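Local coordinates for putative uncharacterized protein (Mycobacterium avium, PDB 2Z6V) that is of unknown function but is probably a sulfotransferase that moves a sulfuryl group from a nucleotide donor to an unidentified acceptor, at residues 55-60 against 211-216; 198-203 against 223-228; 229-234 against 260-265. All coordinates share one frame; numbering follows the deposited sequence.

Interaction 1: residues 55-60 against 211-216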
# COMPACT_ATOMS: atom_id res chain seq x y z
N LEU A 55 3.72 -5.60 16.34
CA LEU A 55 3.56 -4.40 17.15
C LEU A 55 4.64 -4.35 18.24
O LEU A 55 5.16 -3.27 18.55
CB LEU A 55 2.16 -4.35 17.78
CG LEU A 55 1.86 -3.13 18.67
CD1 LEU A 55 2.04 -1.83 17.89
CD2 LEU A 55 0.44 -3.23 19.21
N ALA A 56 4.98 -5.51 18.80
CA ALA A 56 6.00 -5.56 19.85
C ALA A 56 7.37 -5.08 19.34
O ALA A 56 8.12 -4.44 20.07
CB ALA A 56 6.11 -6.97 20.41
N LEU A 57 7.68 -5.39 18.08
CA LEU A 57 8.93 -4.96 17.47
C LEU A 57 8.94 -3.44 17.31
O LEU A 57 9.93 -2.77 17.61
CB LEU A 57 9.10 -5.60 16.10
CG LEU A 57 9.48 -7.07 16.06
CD1 LEU A 57 9.55 -7.54 14.61
CD2 LEU A 57 10.84 -7.26 16.75
N ILE A 58 7.82 -2.91 16.83
CA ILE A 58 7.68 -1.48 16.61
C ILE A 58 7.81 -0.73 17.94
O ILE A 58 8.60 0.21 18.05
CB ILE A 58 6.29 -1.15 15.97
CG1 ILE A 58 6.22 -1.78 14.57
CG2 ILE A 58 6.08 0.35 15.89
CD1 ILE A 58 4.84 -1.72 13.94
N VAL A 59 7.04 -1.16 18.93
CA VAL A 59 7.04 -0.54 20.25
C VAL A 59 8.41 -0.58 20.93
O VAL A 59 8.85 0.41 21.51
CB VAL A 59 6.01 -1.22 21.18
CG1 VAL A 59 6.11 -0.64 22.57
CG2 VAL A 59 4.62 -1.02 20.61
N ASP A 60 9.06 -1.73 20.85
CA ASP A 60 10.37 -1.88 21.46
C ASP A 60 11.35 -0.86 20.91
O ASP A 60 12.20 -0.35 21.64
CB ASP A 60 10.92 -3.28 21.20
CG ASP A 60 12.26 -3.49 21.85
OD1 ASP A 60 12.34 -3.39 23.09
OD2 ASP A 60 13.25 -3.75 21.12
N ASP A 211 16.39 -1.39 10.24
CA ASP A 211 15.74 -2.29 9.31
C ASP A 211 15.37 -3.61 9.97
O ASP A 211 15.09 -4.59 9.29
CB ASP A 211 16.65 -2.54 8.10
CG ASP A 211 17.84 -3.43 8.44
OD1 ASP A 211 18.31 -3.40 9.59
OD2 ASP A 211 18.31 -4.16 7.54
N ARG A 212 15.38 -3.64 11.30
CA ARG A 212 15.02 -4.86 12.00
C ARG A 212 13.60 -5.28 11.66
O ARG A 212 13.35 -6.44 11.33
CB ARG A 212 15.14 -4.70 13.52
CG ARG A 212 14.68 -5.95 14.27
CD ARG A 212 14.79 -5.83 15.79
NE ARG A 212 14.05 -4.69 16.32
CZ ARG A 212 13.59 -4.61 17.57
NH1 ARG A 212 13.79 -5.61 18.42
NH2 ARG A 212 12.94 -3.52 17.97
N TYR A 213 12.65 -4.35 11.73
CA TYR A 213 11.27 -4.68 11.42
C TYR A 213 11.13 -5.20 9.99
O TYR A 213 10.43 -6.19 9.76
CB TYR A 213 10.35 -3.46 11.62
CG TYR A 213 8.92 -3.75 11.25
CD1 TYR A 213 8.07 -4.43 12.13
CD2 TYR A 213 8.43 -3.42 9.99
CE1 TYR A 213 6.77 -4.79 11.76
CE2 TYR A 213 7.13 -3.77 9.60
CZ TYR A 213 6.31 -4.46 10.48
OH TYR A 213 5.05 -4.84 10.07
N ALA A 214 11.79 -4.55 9.04
CA ALA A 214 11.72 -4.97 7.64
C ALA A 214 12.33 -6.35 7.39
O ALA A 214 11.85 -7.10 6.54
CB ALA A 214 12.39 -3.93 6.74
N ARG A 215 13.40 -6.69 8.11
CA ARG A 215 14.03 -7.98 7.90
C ARG A 215 13.17 -9.07 8.50
O ARG A 215 13.13 -10.20 8.00
CB ARG A 215 15.43 -8.00 8.52
CG ARG A 215 16.42 -7.03 7.86
CD ARG A 215 17.84 -7.20 8.39
NE ARG A 215 18.53 -8.33 7.76
CZ ARG A 215 19.22 -8.25 6.62
NH1 ARG A 215 19.33 -7.08 5.98
NH2 ARG A 215 19.79 -9.34 6.12
N TRP A 216 12.45 -8.72 9.57
CA TRP A 216 11.58 -9.69 10.23
C TRP A 216 10.42 -9.99 9.31
O TRP A 216 10.06 -11.15 9.10
CB TRP A 216 11.03 -9.11 11.53
CG TRP A 216 9.91 -9.94 12.10
CD1 TRP A 216 10.02 -11.15 12.73
CD2 TRP A 216 8.51 -9.62 12.07
NE1 TRP A 216 8.77 -11.61 13.10
CE2 TRP A 216 7.82 -10.69 12.71
CE3 TRP A 216 7.76 -8.54 11.58
CZ2 TRP A 216 6.43 -10.71 12.86
CZ3 TRP A 216 6.37 -8.56 11.73
CH2 TRP A 216 5.72 -9.64 12.36

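Interaction 2: residues 198-203 against 223-228. With PLM (palmitic acid), chain C.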
# COMPACT_ATOMS: atom_id res chain seq x y z
N ASP A 198 -2.39 -5.43 11.08
CA ASP A 198 -1.98 -6.71 11.62
C ASP A 198 -0.49 -6.59 11.90
O ASP A 198 0.19 -7.57 12.20
CB ASP A 198 -2.25 -7.84 10.62
CG ASP A 198 -1.95 -9.22 11.21
OD1 ASP A 198 -2.45 -9.52 12.32
OD2 ASP A 198 -1.22 -10.00 10.55
N PHE A 199 0.00 -5.36 11.79
CA PHE A 199 1.40 -5.04 12.02
C PHE A 199 2.40 -5.93 11.29
O PHE A 199 3.43 -6.34 11.84
CB PHE A 199 1.66 -5.00 13.53
CG PHE A 199 0.81 -3.99 14.23
CD1 PHE A 199 -0.41 -4.34 14.79
CD2 PHE A 199 1.19 -2.64 14.24
CE1 PHE A 199 -1.25 -3.37 15.34
CE2 PHE A 199 0.36 -1.66 14.79
CZ PHE A 199 -0.86 -2.03 15.34
N LYS A 200 2.08 -6.18 10.03
CA LYS A 200 2.90 -6.96 9.11
C LYS A 200 2.72 -6.27 7.75
O LYS A 200 2.13 -6.82 6.81
CB LYS A 200 2.41 -8.41 9.03
CG LYS A 200 2.60 -9.19 10.31
CD LYS A 200 2.18 -10.63 10.11
CE LYS A 200 2.24 -11.43 11.38
NZ LYS A 200 1.59 -12.74 11.16
N GLY A 201 3.22 -5.04 7.70
CA GLY A 201 3.15 -4.22 6.50
C GLY A 201 4.43 -3.41 6.40
O GLY A 201 4.91 -2.85 7.39
N LEU A 202 4.97 -3.35 5.20
CA LEU A 202 6.22 -2.65 4.98
C LEU A 202 6.17 -1.15 5.30
O LEU A 202 7.22 -0.52 5.45
CB LEU A 202 6.65 -2.86 3.53
CG LEU A 202 8.04 -2.41 3.08
CD1 LEU A 202 9.11 -3.05 3.96
CD2 LEU A 202 8.23 -2.79 1.62
N SER A 203 4.98 -0.56 5.43
CA SER A 203 4.90 0.87 5.71
C SER A 203 5.45 1.24 7.08
O SER A 203 6.00 2.33 7.25
CB SER A 203 3.46 1.37 5.60
OG SER A 203 2.63 0.80 6.59
N MET A 223 2.95 -14.48 6.73
CA MET A 223 1.99 -13.54 6.18
C MET A 223 0.54 -14.01 6.01
O MET A 223 -0.33 -13.24 5.59
CB MET A 223 2.52 -13.01 4.85
CG MET A 223 3.87 -12.29 4.96
SD MET A 223 3.82 -10.84 6.06
CE MET A 223 2.64 -9.81 5.18
N SER A 224 0.27 -15.26 6.38
CA SER A 224 -1.07 -15.80 6.22
C SER A 224 -2.14 -15.07 7.04
O SER A 224 -3.22 -14.77 6.53
CB SER A 224 -1.09 -17.30 6.55
OG SER A 224 -0.85 -17.56 7.92
N SER A 225 -1.85 -14.78 8.30
CA SER A 225 -2.82 -14.08 9.14
C SER A 225 -3.25 -12.77 8.47
O SER A 225 -4.42 -12.39 8.50
CB SER A 225 -2.23 -13.78 10.52
OG SER A 225 -1.07 -12.97 10.42
N THR A 226 -2.28 -12.09 7.86
CA THR A 226 -2.52 -10.82 7.21
C THR A 226 -3.42 -10.91 5.98
O THR A 226 -4.41 -10.18 5.87
CB THR A 226 -1.20 -10.17 6.79
OG1 THR A 226 -0.29 -10.19 7.91
CG2 THR A 226 -1.44 -8.75 6.32
N TYR A 227 -3.08 -11.79 5.05
CA TYR A 227 -3.90 -11.93 3.86
C TYR A 227 -5.27 -12.47 4.21
O TYR A 227 -6.26 -12.09 3.58
CB TYR A 227 -3.20 -12.79 2.81
CG TYR A 227 -2.19 -12.00 2.01
CD1 TYR A 227 -0.89 -11.83 2.48
CD2 TYR A 227 -2.57 -11.33 0.85
CE1 TYR A 227 0.01 -11.00 1.81
CE2 TYR A 227 -1.68 -10.50 0.17
CZ TYR A 227 -0.39 -10.33 0.66
OH TYR A 227 0.49 -9.49 0.02
N GLU A 228 -5.34 -13.32 5.23
CA GLU A 228 -6.63 -13.87 5.64
C GLU A 228 -7.46 -12.75 6.22
O GLU A 228 -8.68 -12.73 6.07
CB GLU A 228 -6.43 -14.98 6.67
CG GLU A 228 -6.17 -16.34 6.06
CD GLU A 228 -5.46 -17.26 7.01
OE1 GLU A 228 -5.82 -17.25 8.21
OE2 GLU A 228 -4.54 -18.00 6.56
C1 PLM C . 9.46 1.11 4.24
O1 PLM C . 10.57 0.62 4.55
O2 PLM C . 8.52 1.35 5.02
C2 PLM C . 9.23 1.45 2.76
C3 PLM C . 9.61 0.28 1.86
C4 PLM C . 9.26 0.54 0.39
C5 PLM C . 7.76 0.76 0.19
C6 PLM C . 7.34 2.19 0.54
C7 PLM C . 5.82 2.29 0.64
C8 PLM C . 5.32 1.61 1.92
C9 PLM C . 4.02 0.85 1.63
CA PLM C . 2.99 1.73 0.93
CB PLM C . 1.93 0.89 0.22
CC PLM C . 2.60 -0.07 -0.76
CD PLM C . 3.15 -1.30 -0.02
CE PLM C . 4.25 -2.01 -0.82
CF PLM C . 5.47 -1.10 -0.96
CG PLM C . 6.65 -1.82 -1.62

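Interaction 3: residues 229-234 against 260-265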
# COMPACT_ATOMS: atom_id res chain seq x y z
N TYR A 229 -6.78 -11.80 6.87
CA TYR A 229 -7.47 -10.65 7.43
C TYR A 229 -7.97 -9.77 6.28
O TYR A 229 -9.10 -9.28 6.30
CB TYR A 229 -6.52 -9.85 8.33
CG TYR A 229 -7.14 -8.60 8.91
CD1 TYR A 229 -8.30 -8.66 9.69
CD2 TYR A 229 -6.60 -7.33 8.64
CE1 TYR A 229 -8.90 -7.51 10.18
CE2 TYR A 229 -7.20 -6.18 9.12
CZ TYR A 229 -8.35 -6.27 9.89
OH TYR A 229 -8.96 -5.13 10.37
N GLN A 230 -7.14 -9.57 5.27
CA GLN A 230 -7.56 -8.74 4.15
C GLN A 230 -8.86 -9.25 3.54
O GLN A 230 -9.77 -8.47 3.27
CB GLN A 230 -6.49 -8.65 3.07
CG GLN A 230 -6.83 -7.60 2.04
CD GLN A 230 -5.85 -7.57 0.89
OE1 GLN A 230 -4.71 -8.02 1.02
NE2 GLN A 230 -6.29 -7.02 -0.24
N LYS A 231 -8.94 -10.56 3.33
CA LYS A 231 -10.15 -11.15 2.74
C LYS A 231 -11.39 -10.86 3.59
O LYS A 231 -12.44 -10.49 3.05
CB LYS A 231 -9.97 -12.66 2.57
CG LYS A 231 -11.22 -13.39 2.10
CD LYS A 231 -10.88 -14.71 1.42
CE LYS A 231 -12.14 -15.39 0.87
NZ LYS A 231 -11.86 -16.26 -0.31
N ARG A 232 -11.28 -11.01 4.90
CA ARG A 232 -12.40 -10.74 5.80
C ARG A 232 -12.78 -9.25 5.71
O ARG A 232 -13.96 -8.90 5.67
CB ARG A 232 -12.02 -11.07 7.25
CG ARG A 232 -11.98 -12.56 7.57
CD ARG A 232 -11.71 -12.79 9.05
NE ARG A 232 -10.35 -13.25 9.28
CZ ARG A 232 -9.48 -12.66 10.08
NH1 ARG A 232 -9.83 -11.56 10.74
NH2 ARG A 232 -8.26 -13.15 10.23
N TYR A 233 -11.76 -8.40 5.66
CA TYR A 233 -11.95 -6.97 5.55
C TYR A 233 -12.75 -6.69 4.28
O TYR A 233 -13.76 -5.99 4.31
CB TYR A 233 -10.60 -6.28 5.44
CG TYR A 233 -10.56 -4.86 5.95
CD1 TYR A 233 -10.09 -4.58 7.24
CD2 TYR A 233 -10.91 -3.79 5.12
CE1 TYR A 233 -9.97 -3.26 7.70
CE2 TYR A 233 -10.80 -2.46 5.57
CZ TYR A 233 -10.33 -2.21 6.86
OH TYR A 233 -10.19 -0.91 7.31
N LEU A 234 -12.29 -7.24 3.16
CA LEU A 234 -12.98 -7.04 1.89
C LEU A 234 -14.39 -7.60 1.91
O LEU A 234 -15.30 -7.03 1.31
CB LEU A 234 -12.17 -7.65 0.74
CG LEU A 234 -10.79 -7.00 0.56
CD1 LEU A 234 -10.05 -7.70 -0.55
CD2 LEU A 234 -10.96 -5.53 0.24
N LEU A 260 -1.34 -15.71 -2.98
CA LEU A 260 -1.87 -16.82 -3.77
C LEU A 260 -2.60 -17.84 -2.93
O LEU A 260 -3.61 -18.43 -3.36
CB LEU A 260 -0.74 -17.49 -4.55
CG LEU A 260 -0.30 -16.64 -5.74
CD1 LEU A 260 0.92 -17.25 -6.40
CD2 LEU A 260 -1.46 -16.52 -6.72
N LYS A 261 -2.10 -18.05 -1.72
CA LYS A 261 -2.70 -18.99 -0.79
C LYS A 261 -4.15 -18.56 -0.48
O LYS A 261 -5.06 -19.38 -0.52
CB LYS A 261 -1.89 -19.02 0.50
CG LYS A 261 -1.92 -20.33 1.24
CD LYS A 261 -0.87 -21.27 0.68
CE LYS A 261 0.53 -20.74 0.96
NZ LYS A 261 1.58 -21.70 0.49
N VAL A 262 -4.34 -17.27 -0.19
CA VAL A 262 -5.66 -16.72 0.15
C VAL A 262 -6.53 -16.34 -1.05
O VAL A 262 -7.76 -16.46 -1.00
CB VAL A 262 -5.49 -15.48 1.07
CG1 VAL A 262 -6.82 -14.76 1.26
CG2 VAL A 262 -4.93 -15.93 2.42
N PHE A 263 -5.90 -15.87 -2.13
CA PHE A 263 -6.63 -15.50 -3.34
C PHE A 263 -6.04 -16.30 -4.51
O PHE A 263 -5.47 -15.73 -5.44
CB PHE A 263 -6.48 -14.01 -3.64
CG PHE A 263 -6.91 -13.11 -2.52
CD1 PHE A 263 -8.25 -12.85 -2.29
CD2 PHE A 263 -5.96 -12.52 -1.69
CE1 PHE A 263 -8.65 -12.02 -1.26
CE2 PHE A 263 -6.35 -11.68 -0.65
CZ PHE A 263 -7.70 -11.43 -0.44
N PRO A 264 -6.17 -17.63 -4.48
CA PRO A 264 -5.64 -18.48 -5.55
C PRO A 264 -6.07 -18.10 -6.97
O PRO A 264 -5.33 -18.35 -7.93
CB PRO A 264 -6.11 -19.88 -5.14
CG PRO A 264 -7.38 -19.59 -4.41
CD PRO A 264 -7.01 -18.42 -3.55
N ASP A 265 -7.24 -17.48 -7.10
CA ASP A 265 -7.77 -17.09 -8.41
C ASP A 265 -7.43 -15.65 -8.84
O ASP A 265 -7.93 -15.16 -9.86
CB ASP A 265 -9.30 -17.26 -8.41
CG ASP A 265 -10.00 -16.36 -7.37
OD1 ASP A 265 -9.36 -15.91 -6.39
OD2 ASP A 265 -11.22 -16.13 -7.55

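Interaction 1: residues 55-60 against 211-216
Leu-57 sets CG beside its own backbone N (chi1 -75°) and continues extended through CD1, which carries this methyl over one face of the Trp-216 indole. CD1 of Leu-57 lies 3.7 Å from the centroid of the Trp-216 five-membered ring, a CH-pi contact. Its sister methyl CD2 rests above a face of the Arg-212 guanidinium, 3.8 Å from NH1 of Arg-212. A leucine suits the spot because its forked end serves an aromatic face and a cationic plane at once. Arg-212 runs straight to CD and then bends at chi3, turning its head toward the outer edge of the contact. There NH2 of Arg-212 donates to OD2 of Asp-60 at 3.2 Å, in a bent salt bridge (142° at the hydrogen) that uses the anti lone pair of OD2. NH1 adds a weak bond to the same oxygen. Deeper in, CG1 of Ile-58 packs on CD1 of Tyr-213 at 4.0 Å, while the phenol hydroxyl reaches past the contact to the backbone N of Gly-201. Apolar side chains, with a salt bridge at one end, thus join helix 50-64 to helix 212-219 (segment axes 166° apart, 10.3 Å at closest approach) as a nearly antiparallel pair in the sulfotransferase fold.

Interaction 2: residues 198-203 against 223-228
Asp-198 and Lys-200 both meet the first turn of helix 224-238, so that a loop without regular structure is pinned to a helix start within the sulfotransferase fold. The polar bonds centre on OD2 of Asp-198. It accepts from OG1 of Thr-226 at 2.8 Å through its anti lone pair and from OG of Ser-225 at 3.0 Å on the syn side, 20° out of the carboxylate plane. Serine and threonine suit this turn because their short hydroxyls can donate to a carboxylate lying close to the helix. The other oxygen, OD1, forms a salt bridge with Arg-87 and accepts from Ser-50, so both ends of the buried carboxylate are held, which probably favours its charged form. Lys-200 stretches fully extended beyond CG, and its NZ donates to Ser-225 OG at 2.8 Å and to the backbone O of Asp-222. Apolar packing comes next. Farther along the loop, Leu-202 packs beside the bound palmitic acid, which is hydrogen-bonded to NE2 of Gln-311. At the helix start, the bend of Met-223 at chi2 sets its SD 4.1 Å from CB of Lys-200, and the one at chi3 turns CE toward the same residue.

Interaction 3: residues 229-234 against 260-265
Leu-234 N donates to the backbone O of Gln-230 at 2.8 Å, a helical bond that places these two residues one turn apart on the side of helix 224-238 turned to Phe-263. Lys-231 stands between them, and the phenylalanine ring reaches in toward all three. CZ of Phe-263 approaches CB of Lys-231 at 4.0 Å and CD1 of Leu-234 at 4.4 Å. On the ring's other flank, CE2 of Phe-263 comes within 4.3 Å of the amide oxygen OE1 of Gln-230. That oxygen has its polar partner elsewhere: it accepts from NE2 of His-195, and its approach to the ring is a loose one. The preceding residue, Val-262, turns CG1 over the centre of one face of the Phe-263 ring, 3.6 Å above its plane, and the same methyl touches CB of Lys-231 at 4.0 Å. In the alpha/beta sulfotransferase fold this contact joins helix 224-238 to the end of helix 256-262, just where the chain leaves helical geometry and heads for strand 267-272 of the central parallel sheet. Leu-234 also packs on Trp-245 and Leu-247 of strand 244-248, which suits a branched apolar residue between helix and sheet. Lysine fits the partly exposed margin: its CG lies opposite the backbone N (chi1 174°), and the extended chain carries its methylenes past Val-262, with CD 4.1 Å from CG1 of Val-262.

In the fold
The three contacts form a chain across the protein, with centres about 13 Å apart between interactions 1 and 2 and about 11 Å between 2 and 3. The centres of interactions 1 and 3 are about 24 Å apart and the two do not touch. Tyr-213, on helix 212-219 in interaction 1, reaches the loop 198-203 of interaction 2 through its hydroxyl. Interactions 2 and 3 share helix 224-238, which follows helix 212-219 in sequence. Along the chain the segments of interactions 1 and 2 alternate, and interaction 3 opens after both have closed. Together they tie helix 50-64, near the N-terminal end, through the loop that lines the palmitic acid, to elements packed against the central parallel sheet.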